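Local structure of glutaryl-CoA dehydrogenase (Mycobacterium smegmatis, 3SF6) at residues L277-A282 against G364-M369; Q301-D306 against R354-A359. The protein is a flavin-dependent member of the acyl-CoA dehydrogenase family, built as a tetramer with dihydroflavine-adenine dinucleotide bound. All blocks are in the same frame, centred on the assembly; numbering follows the deposited sequence.

Contact 1. Residues L277-A282 against G364-M369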
loop_
_atom_site.group_PDB
_atom_site.type_symbol
_atom_site.label_atom_id
_atom_site.label_comp_id
_atom_site.label_asym_id
_atom_site.label_seq_id
_atom_site.Cartn_x
_atom_site.Cartn_y
_atom_site.Cartn_z
ATOM N N LEU A 277 -6.637 18.118 -3.294
ATOM C CA LEU A 277 -7.345 17.408 -4.369
ATOM C C LEU A 277 -7.851 18.393 -5.422
ATOM O O LEU A 277 -7.649 18.166 -6.625
ATOM C CB LEU A 277 -8.476 16.571 -3.793
ATOM C CG LEU A 277 -9.415 15.897 -4.758
ATOM C CD1 LEU A 277 -8.643 15.036 -5.772
ATOM C CD2 LEU A 277 -10.411 15.031 -3.967
ATOM N N GLU A 278 -8.475 19.495 -4.977
ATOM C CA GLU A 278 -8.962 20.517 -5.895
ATOM C C GLU A 278 -7.820 21.114 -6.736
ATOM O O GLU A 278 -7.988 21.372 -7.929
ATOM C CB GLU A 278 -9.652 21.647 -5.128
ATOM C CG GLU A 278 -10.988 21.226 -4.554
ATOM C CD GLU A 278 -11.689 22.328 -3.734
ATOM O OE1 GLU A 278 -11.103 23.434 -3.507
ATOM O OE2 GLU A 278 -12.854 22.053 -3.356
ATOM N N THR A 279 -6.680 21.296 -6.102
ATOM C CA THR A 279 -5.496 21.812 -6.759
ATOM C C THR A 279 -5.055 20.834 -7.867
ATOM O O THR A 279 -4.805 21.255 -9.015
ATOM C CB THR A 279 -4.367 22.091 -5.739
ATOM O OG1 THR A 279 -4.763 23.152 -4.846
ATOM C CG2 THR A 279 -3.088 22.496 -6.493
ATOM N N ALA A 280 -4.964 19.561 -7.532
ATOM C CA ALA A 280 -4.552 18.524 -8.487
ATOM C C ALA A 280 -5.550 18.375 -9.620
ATOM O O ALA A 280 -5.141 18.188 -10.775
ATOM C CB ALA A 280 -4.339 17.166 -7.782
ATOM N N LEU A 281 -6.847 18.455 -9.318
ATOM C CA LEU A 281 -7.892 18.343 -10.341
ATOM C C LEU A 281 -7.812 19.487 -11.347
ATOM O O LEU A 281 -7.834 19.276 -12.578
ATOM C CB LEU A 281 -9.293 18.268 -9.747
ATOM C CG LEU A 281 -9.659 16.939 -9.089
ATOM C CD1 LEU A 281 -10.861 17.105 -8.147
ATOM C CD2 LEU A 281 -9.924 15.889 -10.175
ATOM N N ALA A 282 -7.663 20.706 -10.837
ATOM C CA ALA A 282 -7.555 21.876 -11.709
ATOM C C ALA A 282 -6.316 21.812 -12.579
ATOM O O ALA A 282 -6.364 22.079 -13.789
ATOM C CB ALA A 282 -7.579 23.168 -10.863
ATOM N N GLY A 364 5.815 27.367 -2.927
ATOM C CA GLY A 364 4.544 27.867 -2.345
ATOM C C GLY A 364 3.626 28.569 -3.352
ATOM O O GLY A 364 2.630 29.171 -2.940
ATOM N N GLU A 365 3.932 28.528 -4.630
ATOM C CA GLU A 365 2.973 28.885 -5.711
ATOM C C GLU A 365 1.662 28.069 -5.509
ATOM O O GLU A 365 0.580 28.557 -5.823
ATOM C CB GLU A 365 3.530 28.583 -7.101
ATOM C CG GLU A 365 2.571 28.945 -8.257
ATOM C CD GLU A 365 3.122 28.665 -9.664
ATOM O OE1 GLU A 365 4.192 28.021 -9.811
ATOM O OE2 GLU A 365 2.440 29.076 -10.638
ATOM N N TYR A 366 1.781 26.838 -5.019
ATOM C CA TYR A 366 0.649 25.960 -4.745
ATOM C C TYR A 366 0.688 25.579 -3.278
ATOM O O TYR A 366 1.779 25.594 -2.680
ATOM C CB TYR A 366 0.753 24.681 -5.609
ATOM C CG TYR A 366 0.539 24.967 -7.080
ATOM C CD1 TYR A 366 -0.725 25.131 -7.582
ATOM C CD2 TYR A 366 1.606 25.182 -7.941
ATOM C CE1 TYR A 366 -0.952 25.447 -8.939
ATOM C CE2 TYR A 366 1.379 25.503 -9.309
ATOM C CZ TYR A 366 0.104 25.596 -9.788
ATOM O OH TYR A 366 -0.168 25.946 -11.115
ATOM N N PRO A 367 -0.486 25.218 -2.686
ATOM C CA PRO A 367 -0.569 24.989 -1.243
ATOM C C PRO A 367 -0.173 23.591 -0.774
ATOM O O PRO A 367 -0.206 23.306 0.430
ATOM C CB PRO A 367 -2.057 25.267 -0.972
ATOM C CG PRO A 367 -2.727 24.772 -2.185
ATOM C CD PRO A 367 -1.845 25.233 -3.294
ATOM N N VAL A 368 0.138 22.695 -1.721
ATOM C CA VAL A 368 0.232 21.266 -1.435
ATOM C C VAL A 368 1.365 20.875 -0.461
ATOM O O VAL A 368 1.143 20.085 0.457
ATOM C CB VAL A 368 0.268 20.464 -2.762
ATOM C CG1 VAL A 368 0.424 18.967 -2.496
ATOM C CG2 VAL A 368 -1.052 20.766 -3.575
ATOM N N MET A 369 2.573 21.416 -0.673
ATOM C CA MET A 369 3.666 21.084 0.213
ATOM C C MET A 369 3.394 21.614 1.624
ATOM O O MET A 369 3.750 20.939 2.608
ATOM C CB MET A 369 5.026 21.577 -0.306
ATOM C CG MET A 369 5.552 20.703 -1.410
ATOM S SD MET A 369 5.962 19.049 -0.884
ATOM C CE MET A 369 7.195 19.309 0.475
#
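With chi1 of T279 at -65°, its methyl CG2 stands trans to the backbone N and OG1 lies opposite the carbonyl carbon; this turns CG2 to Y366 and V368 and OG1 to P367. CG2 comes to 3.7 Å from CD1 of Y366, reaching that ring obliquely, and to 4.0 Å from CG2 of V368. V368 presents this methyl because its CG1 is the branch trans to its N (chi1 178°); T279 and V368 lie side by side, pointing opposite ways. On the other branch, OG1 of T279 points at the CG corner of P367, 3.7 Å away, with CD also near. CG is a carbon, making this van der Waals contact; the hydroxyl's hydrogen bond goes to the carbonyl O of D275, one turn back in the same helix.

The backbones approach to 7.7 Å between the CA atoms of T279 and Y366, and 129 Å² is buried in all. T279 alone supplies the contact from helix 252-286; it packs against the loop leading into helix 368-380 and that helix's first turn, within the C-terminal helical domain of the family. L357 of helix 332-357 also touches Y366 and V368.

No hydrogen bond crosses the contact. The join between loop and helix rests on van der Waals packing: one threonine methyl against the Y366 ring and a V368 methyl, and the threonine oxygen against the proline ring.

Contact 2. Residues Q301-D306 against R354-A359. With FDA (dihydroflavine-adenine dinucleotide), chain B.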
loop_
_atom_site.group_PDB
_atom_site.type_symbol
_atom_site.label_atom_id
_atom_site.label_comp_id
_atom_site.label_asym_id
_atom_site.label_seq_id
_atom_site.Cartn_x
_atom_site.Cartn_y
_atom_site.Cartn_z
ATOM N N GLN A 301 -5.511 9.690 -13.972
ATOM C CA GLN A 301 -6.882 9.371 -13.560
ATOM C C GLN A 301 -6.924 8.422 -12.352
ATOM O O GLN A 301 -7.826 8.515 -11.498
ATOM C CB GLN A 301 -7.655 8.809 -14.756
ATOM C CG GLN A 301 -7.916 9.899 -15.794
ATOM C CD GLN A 301 -8.974 9.573 -16.810
ATOM O OE1 GLN A 301 -9.603 8.504 -16.767
ATOM N NE2 GLN A 301 -9.218 10.523 -17.730
ATOM N N GLN A 302 -5.995 7.475 -12.297
ATOM C CA GLN A 302 -5.897 6.580 -11.152
ATOM C C GLN A 302 -5.716 7.370 -9.851
ATOM O O GLN A 302 -6.413 7.144 -8.852
ATOM C CB GLN A 302 -4.749 5.619 -11.337
ATOM C CG GLN A 302 -4.571 4.664 -10.143
ATOM C CD GLN A 302 -3.418 3.717 -10.392
ATOM O OE1 GLN A 302 -2.301 4.138 -10.631
ATOM N NE2 GLN A 302 -3.694 2.449 -10.363
ATOM N N LYS A 303 -4.764 8.295 -9.878
ATOM C CA LYS A 303 -4.543 9.162 -8.721
ATOM C C LYS A 303 -5.766 9.967 -8.360
ATOM O O LYS A 303 -6.130 10.056 -7.192
ATOM C CB LYS A 303 -3.361 10.097 -8.920
ATOM C CG LYS A 303 -2.038 9.375 -9.093
ATOM C CD LYS A 303 -0.898 10.337 -9.437
ATOM C CE LYS A 303 0.418 9.579 -9.582
ATOM N NZ LYS A 303 1.529 10.569 -9.860
ATOM N N LEU A 304 -6.379 10.608 -9.347
ATOM C CA LEU A 304 -7.537 11.480 -9.085
ATOM C C LEU A 304 -8.719 10.639 -8.522
ATOM O O LEU A 304 -9.378 11.067 -7.576
ATOM C CB LEU A 304 -7.916 12.222 -10.369
ATOM C CG LEU A 304 -6.874 13.159 -10.916
ATOM C CD1 LEU A 304 -7.330 13.661 -12.309
ATOM C CD2 LEU A 304 -6.594 14.348 -9.907
ATOM N N ALA A 305 -8.939 9.455 -9.087
ATOM C CA ALA A 305 -9.996 8.563 -8.580
ATOM C C ALA A 305 -9.718 8.117 -7.149
ATOM O O ALA A 305 -10.607 8.147 -6.269
ATOM C CB ALA A 305 -10.190 7.337 -9.509
ATOM N N ASP A 306 -8.480 7.663 -6.894
ATOM C CA ASP A 306 -8.112 7.195 -5.563
ATOM C C ASP A 306 -8.231 8.301 -4.504
ATOM O O ASP A 306 -8.759 8.054 -3.395
ATOM C CB ASP A 306 -6.701 6.618 -5.568
ATOM C CG ASP A 306 -6.565 5.296 -6.333
ATOM O OD1 ASP A 306 -7.577 4.637 -6.674
ATOM O OD2 ASP A 306 -5.382 4.871 -6.501
ATOM N N ARG A 354 0.842 16.380 -4.861
ATOM C CA ARG A 354 2.099 17.067 -5.183
ATOM C C ARG A 354 2.742 16.424 -6.440
ATOM O O ARG A 354 3.270 17.117 -7.332
ATOM C CB ARG A 354 3.044 17.000 -3.999
ATOM C CG ARG A 354 4.092 18.115 -3.926
ATOM C CD ARG A 354 5.126 18.111 -5.014
ATOM N NE ARG A 354 5.845 16.851 -5.064
ATOM C CZ ARG A 354 6.565 16.399 -6.087
ATOM N NH1 ARG A 354 7.161 15.213 -5.963
ATOM N NH2 ARG A 354 6.681 17.076 -7.230
ATOM N N THR A 355 2.657 15.107 -6.559
ATOM C CA THR A 355 3.270 14.430 -7.711
ATOM C C THR A 355 2.629 14.833 -9.045
ATOM O O THR A 355 3.300 14.888 -10.076
ATOM C CB THR A 355 3.297 12.897 -7.570
ATOM O OG1 THR A 355 1.967 12.357 -7.711
ATOM C CG2 THR A 355 3.899 12.446 -6.241
ATOM N N VAL A 356 1.334 15.131 -9.009
ATOM C CA VAL A 356 0.573 15.519 -10.183
ATOM C C VAL A 356 1.052 16.893 -10.673
ATOM O O VAL A 356 1.034 17.160 -11.872
ATOM C CB VAL A 356 -0.940 15.527 -9.876
ATOM C CG1 VAL A 356 -1.787 16.085 -11.070
ATOM C CG2 VAL A 356 -1.457 14.103 -9.529
ATOM N N LEU A 357 1.488 17.745 -9.739
ATOM C CA LEU A 357 1.968 19.095 -10.101
ATOM C C LEU A 357 3.369 19.132 -10.659
ATOM O O LEU A 357 3.802 20.177 -11.171
ATOM C CB LEU A 357 1.895 20.044 -8.907
ATOM C CG LEU A 357 0.589 20.109 -8.151
ATOM C CD1 LEU A 357 0.653 21.154 -7.000
ATOM C CD2 LEU A 357 -0.623 20.284 -9.012
ATOM N N GLY A 358 4.088 18.010 -10.605
ATOM C CA GLY A 358 5.476 17.999 -11.079
ATOM C C GLY A 358 6.285 19.050 -10.324
ATOM O O GLY A 358 6.095 19.264 -9.131
ATOM N N ALA A 359 7.240 19.660 -10.999
ATOM C CA ALA A 359 8.155 20.587 -10.351
ATOM C C ALA A 359 7.385 21.757 -9.771
ATOM O O ALA A 359 7.770 22.272 -8.726
ATOM C CB ALA A 359 9.226 21.121 -11.322
HETATM P PA FDA B . 5.111 17.480 -16.328
HETATM O O1A FDA B . 5.831 16.789 -17.405
HETATM O O2A FDA B . 4.226 18.622 -16.611
HETATM O O5B FDA B . 4.270 16.295 -15.634
HETATM C C5B FDA B . 3.251 16.615 -14.662
HETATM C C4B FDA B . 2.683 15.326 -14.080
HETATM O O4B FDA B . 2.027 14.631 -15.171
HETATM C C3B FDA B . 3.723 14.369 -13.538
HETATM O O3B FDA B . 3.162 13.627 -12.431
HETATM C C2B FDA B . 3.969 13.451 -14.728
HETATM O O2B FDA B . 4.564 12.205 -14.321
HETATM C C1B FDA B . 2.574 13.324 -15.355
HETATM N N9A FDA B . 2.651 12.990 -16.784
HETATM C C8A FDA B . 3.236 13.744 -17.765
HETATM N N7A FDA B . 3.157 13.096 -18.937
HETATM C C5A FDA B . 2.526 11.904 -18.689
HETATM C C6A FDA B . 2.170 10.810 -19.468
HETATM N N6A FDA B . 2.423 10.761 -20.798
HETATM N N1A FDA B . 1.527 9.783 -18.861
HETATM C C2A FDA B . 1.281 9.789 -17.550
HETATM N N3A FDA B . 1.609 10.802 -16.773
HETATM C C4A FDA B . 2.239 11.862 -17.325
HETATM N N1 FDA B . 15.464 20.126 -15.540
HETATM C C2 FDA B . 16.578 20.460 -16.250
HETATM O O2 FDA B . 16.516 20.498 -17.502
HETATM N N3 FDA B . 17.733 20.717 -15.599
HETATM C C4 FDA B . 17.852 20.716 -14.265
HETATM O O4 FDA B . 18.930 21.025 -13.688
HETATM C C4X FDA B . 16.715 20.350 -13.514
HETATM N N5 FDA B . 16.738 20.379 -12.163
HETATM C C5X FDA B . 15.554 20.384 -11.451
HETATM C C6 FDA B . 15.525 20.738 -10.108
HETATM C C7 FDA B . 14.362 20.721 -9.363
HETATM C C7M FDA B . 14.362 21.206 -7.909
HETATM C C8 FDA B . 13.194 20.301 -9.988
HETATM C C8M FDA B . 11.909 20.273 -9.150
HETATM C C9 FDA B . 13.188 19.951 -11.320
HETATM C C9A FDA B . 14.381 19.988 -12.071
HETATM N N10 FDA B . 14.388 19.712 -13.442
HETATM C C10 FDA B . 15.529 20.082 -14.188
HETATM C "C1'" FDA B . 13.121 19.639 -14.182
HETATM C "C2'" FDA B . 12.589 18.201 -14.105
HETATM O "O2'" FDA B . 13.316 17.337 -15.006
HETATM C "C3'" FDA B . 11.117 18.214 -14.486
HETATM O "O3'" FDA B . 10.402 18.768 -13.382
HETATM C "C4'" FDA B . 10.559 16.817 -14.769
HETATM O "O4'" FDA B . 11.063 16.314 -16.023
HETATM C "C5'" FDA B . 9.030 16.787 -14.791
HETATM O "O5'" FDA B . 8.556 17.755 -15.735
HETATM P P FDA B . 7.417 18.767 -15.268
HETATM O O1P FDA B . 7.732 19.257 -13.918
HETATM O O2P FDA B . 7.220 19.753 -16.354
HETATM O O3P FDA B . 6.095 17.860 -15.112
#
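K303 and T355 make the one hydrogen bond between the segments: NZ donates to OG1 over 2.8 Å. The lysine, extended beyond CG, delivers its ammonium across the gap from helix 298-327, while chi1 of 72° sets the threonine hydroxyl between its backbone N and carbonyl carbon. That hydroxyl also bonds to the carbonyl O of T352, so OG1 is gripped twice. NZ has a second partner, a salt bridge to OE2 of E386 of the second subunit, whose OE1 hydrogen-bonds the dinucleotide.

The apolar share falls to the aliphatic shaft of the same lysine. Its CD lies 3.8 Å from CG2 of V356, shaft and valine passing antiparallel, and the CA atoms of K303 and V356 are 8.3 Å apart.

Helices 298-327 and 332-357 are consecutive members of the helical C-terminal domain of an acyl-CoA dehydrogenase, and the latter ends here against the dinucleotide.

Backbone groups at that end hold dihydroflavine-adenine dinucleotide. Its ribose hydroxyl O3B donates to the carbonyl O of T355 over 2.7 Å, and N of A359 gives phosphate oxygen O1P a nearly straight bond (3.0 Å, 173°). Between them G358 leaves the helix with phi +57°, with no CB to run into the bridging O3P.

Salt bridges also tie the segments to other chains: R354 NE to E376 of the second subunit and, on the other helix and away from this ligand, D306 OD1 to R344 of the third subunit.

Overall arrangement
Contacts 1 and 2 lie with their centres 10 Å apart in the C-terminal helical domain, and the residues of contact 2 fall within the sequence between the two segments of contact 1. They also touch directly. CG1 of V368 packs 3.5 Å from the backbone N of R354, CD2 of L281 meets CD2 of L304 at 3.7 Å, and CB of Y366 is 3.8 Å from CD1 of L357. Contact 2 binds the dinucleotide itself, whereas in contact 1 the side chain of Y366 stays about 10 Å from it. The second subunit touches both contacts and supplies further ligand bonds, including those from S157 and T384 of that subunit.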